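Local coordinates for protein Obg-like ATPase 1 (Schizosaccharomyces pombe, PDB 1NI3) that hydrolyses ATP, and GTP less efficiently, with magnesium as cofactor, and negatively regulates the G2/M transition of the cell cycle, at residues F90-L95 and N107-H112. Residues are numbered along the deposited sequence; the frame is centred on the assembly and turned at random.
Sequences FDIAGL and NAFLSH
The switch II region of this P-loop NTPase, which begins with the DxxG motif Asp91 to Gly94 just after strand 81-90, packs against helix 107-113, which follows the same loop, and Ile92 meets Phe109 there. The gamma-branch methyl CG2 of Ile92 lies over one face of the Phe109 ring, displaced toward the rim, and the side chains cross at about a right angle; the model sets this methyl tighter than carbons allow, so the closeness itself carries no weight. Phe109 brings its ring to the loop because chi1 (-168°) sets CG opposite the backbone N, and there it also reaches Ala93, whose CB is 4.1 Å from CE1 of Phe109. One turn on, His112 offers its imidazole face to Leu95: CB of Leu95 sits 3.9 Å from the ring centroid, almost exactly on the ring normal. Leu95 O comes within 3.0 Å of His112 NE2, but at an angle too poor for a hydrogen bond. Phe109 also packs on Val26 of strand 22-27, while Ala93 touches Lys33, predicted to bind ATP. The segments meet chiefly through aliphatic carbon against aromatic ring, without fixed hydrogen-bond geometry, which would be compatible with the nucleotide-dependent movement of switch II known in related GTPases.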
loop_
_atom_site.group_PDB
_atom_site.type_symbol
_atom_site.label_atom_id
_atom_site.label_comp_id
_atom_site.label_asym_id
_atom_site.label_seq_id
_atom_site.Cartn_x
_atom_site.Cartn_y
_atom_site.Cartn_z
ATOM N N PHE A 90 7.869 -2.369 4.397
ATOM C CA PHE A 90 8.569 -2.639 5.648
ATOM C C PHE A 90 8.431 -4.039 6.206
ATOM O O PHE A 90 7.343 -4.641 6.205
ATOM C CB PHE A 90 8.163 -1.641 6.726
ATOM C CG PHE A 90 8.999 -0.395 6.726
ATOM C CD1 PHE A 90 8.447 0.830 6.380
ATOM C CD2 PHE A 90 10.357 -0.448 7.038
ATOM C CE1 PHE A 90 9.233 1.977 6.338
ATOM C CE2 PHE A 90 11.151 0.703 6.997
ATOM C CZ PHE A 90 10.593 1.913 6.650
ATOM N N ASP A 91 9.565 -4.546 6.681
ATOM C CA ASP A 91 9.652 -5.864 7.282
ATOM C C ASP A 91 9.400 -5.733 8.786
ATOM O O ASP A 91 10.315 -5.784 9.599
ATOM C CB ASP A 91 11.032 -6.457 7.018
ATOM C CG ASP A 91 11.239 -7.762 7.735
ATOM O OD1 ASP A 91 10.265 -8.544 7.818
ATOM O OD2 ASP A 91 12.372 -8.014 8.206
ATOM N N ILE A 92 8.130 -5.556 9.132
ATOM C CA ILE A 92 7.696 -5.414 10.512
ATOM C C ILE A 92 8.404 -6.420 11.426
ATOM O O ILE A 92 8.997 -6.037 12.436
ATOM C CB ILE A 92 6.173 -5.610 10.618
ATOM C CG1 ILE A 92 5.477 -4.709 9.596
ATOM C CG2 ILE A 92 5.711 -5.295 12.039
ATOM C CD1 ILE A 92 5.785 -3.240 9.773
ATOM N N ALA A 93 8.334 -7.704 11.078
ATOM C CA ALA A 93 8.980 -8.728 11.886
ATOM C C ALA A 93 10.440 -8.357 12.130
ATOM O O ALA A 93 10.896 -8.331 13.265
ATOM C CB ALA A 93 8.890 -10.071 11.199
ATOM N N GLY A 94 11.171 -8.062 11.067
ATOM C CA GLY A 94 12.566 -7.704 11.222
ATOM C C GLY A 94 12.826 -6.542 12.161
ATOM O O GLY A 94 13.906 -6.457 12.746
ATOM N N LEU A 95 11.848 -5.650 12.312
ATOM C CA LEU A 95 11.998 -4.472 13.174
ATOM C C LEU A 95 11.751 -4.752 14.642
ATOM O O LEU A 95 11.646 -3.823 15.437
ATOM C CB LEU A 95 11.048 -3.360 12.735
ATOM C CG LEU A 95 11.413 -2.688 11.418
ATOM C CD1 LEU A 95 10.232 -1.881 10.909
ATOM C CD2 LEU A 95 12.638 -1.816 11.624
ATOM N N ASN A 107 2.148 -6.564 21.172
ATOM C CA ASN A 107 2.110 -5.116 21.275
ATOM C C ASN A 107 3.293 -4.457 20.599
ATOM O O ASN A 107 3.181 -3.351 20.088
ATOM C CB ASN A 107 2.065 -4.714 22.744
ATOM C CG ASN A 107 0.889 -3.830 23.063
ATOM O OD1 ASN A 107 0.827 -2.686 22.618
ATOM N ND2 ASN A 107 -0.054 -4.352 23.842
ATOM N N ALA A 108 4.434 -5.127 20.610
ATOM C CA ALA A 108 5.619 -4.554 19.984
ATOM C C ALA A 108 5.450 -4.549 18.468
ATOM O O ALA A 108 5.594 -3.511 17.814
ATOM C CB ALA A 108 6.858 -5.350 20.368
ATOM N N PHE A 109 5.156 -5.729 17.926
ATOM C CA PHE A 109 4.945 -5.905 16.495
ATOM C C PHE A 109 3.989 -4.826 16.017
ATOM O O PHE A 109 4.246 -4.136 15.040
ATOM C CB PHE A 109 4.341 -7.279 16.219
ATOM C CG PHE A 109 4.345 -7.653 14.772
ATOM C CD1 PHE A 109 5.517 -8.080 14.157
ATOM C CD2 PHE A 109 3.190 -7.546 14.008
ATOM C CE1 PHE A 109 5.544 -8.394 12.799
ATOM C CE2 PHE A 109 3.206 -7.856 12.653
ATOM C CZ PHE A 109 4.390 -8.282 12.047
ATOM N N LEU A 110 2.878 -4.689 16.718
ATOM C CA LEU A 110 1.920 -3.676 16.361
ATOM C C LEU A 110 2.468 -2.264 16.470
ATOM O O LEU A 110 2.191 -1.432 15.615
ATOM C CB LEU A 110 0.658 -3.806 17.206
ATOM C CG LEU A 110 -0.223 -5.007 16.876
ATOM C CD1 LEU A 110 -1.430 -5.000 17.785
ATOM C CD2 LEU A 110 -0.654 -4.945 15.423
ATOM N N SER A 111 3.248 -1.973 17.503
ATOM C CA SER A 111 3.780 -0.614 17.637
ATOM C C SER A 111 4.479 -0.117 16.370
ATOM O O SER A 111 4.537 1.077 16.127
ATOM C CB SER A 111 4.720 -0.494 18.856
ATOM O OG SER A 111 6.017 -0.993 18.572
ATOM N N HIS A 112 4.985 -1.046 15.565
ATOM C CA HIS A 112 5.674 -0.726 14.309
ATOM C C HIS A 112 4.723 -0.656 13.137
ATOM O O HIS A 112 4.935 0.084 12.180
ATOM C CB HIS A 112 6.733 -1.775 13.998
ATOM C CG HIS A 112 7.996 -1.589 14.767
ATOM N ND1 HIS A 112 8.808 -0.499 14.580
ATOM C CD2 HIS A 112 8.556 -2.329 15.753
ATOM C CE1 HIS A 112 9.827 -0.569 15.429
ATOM N NE2 HIS A 112 9.692 -1.665 16.145
#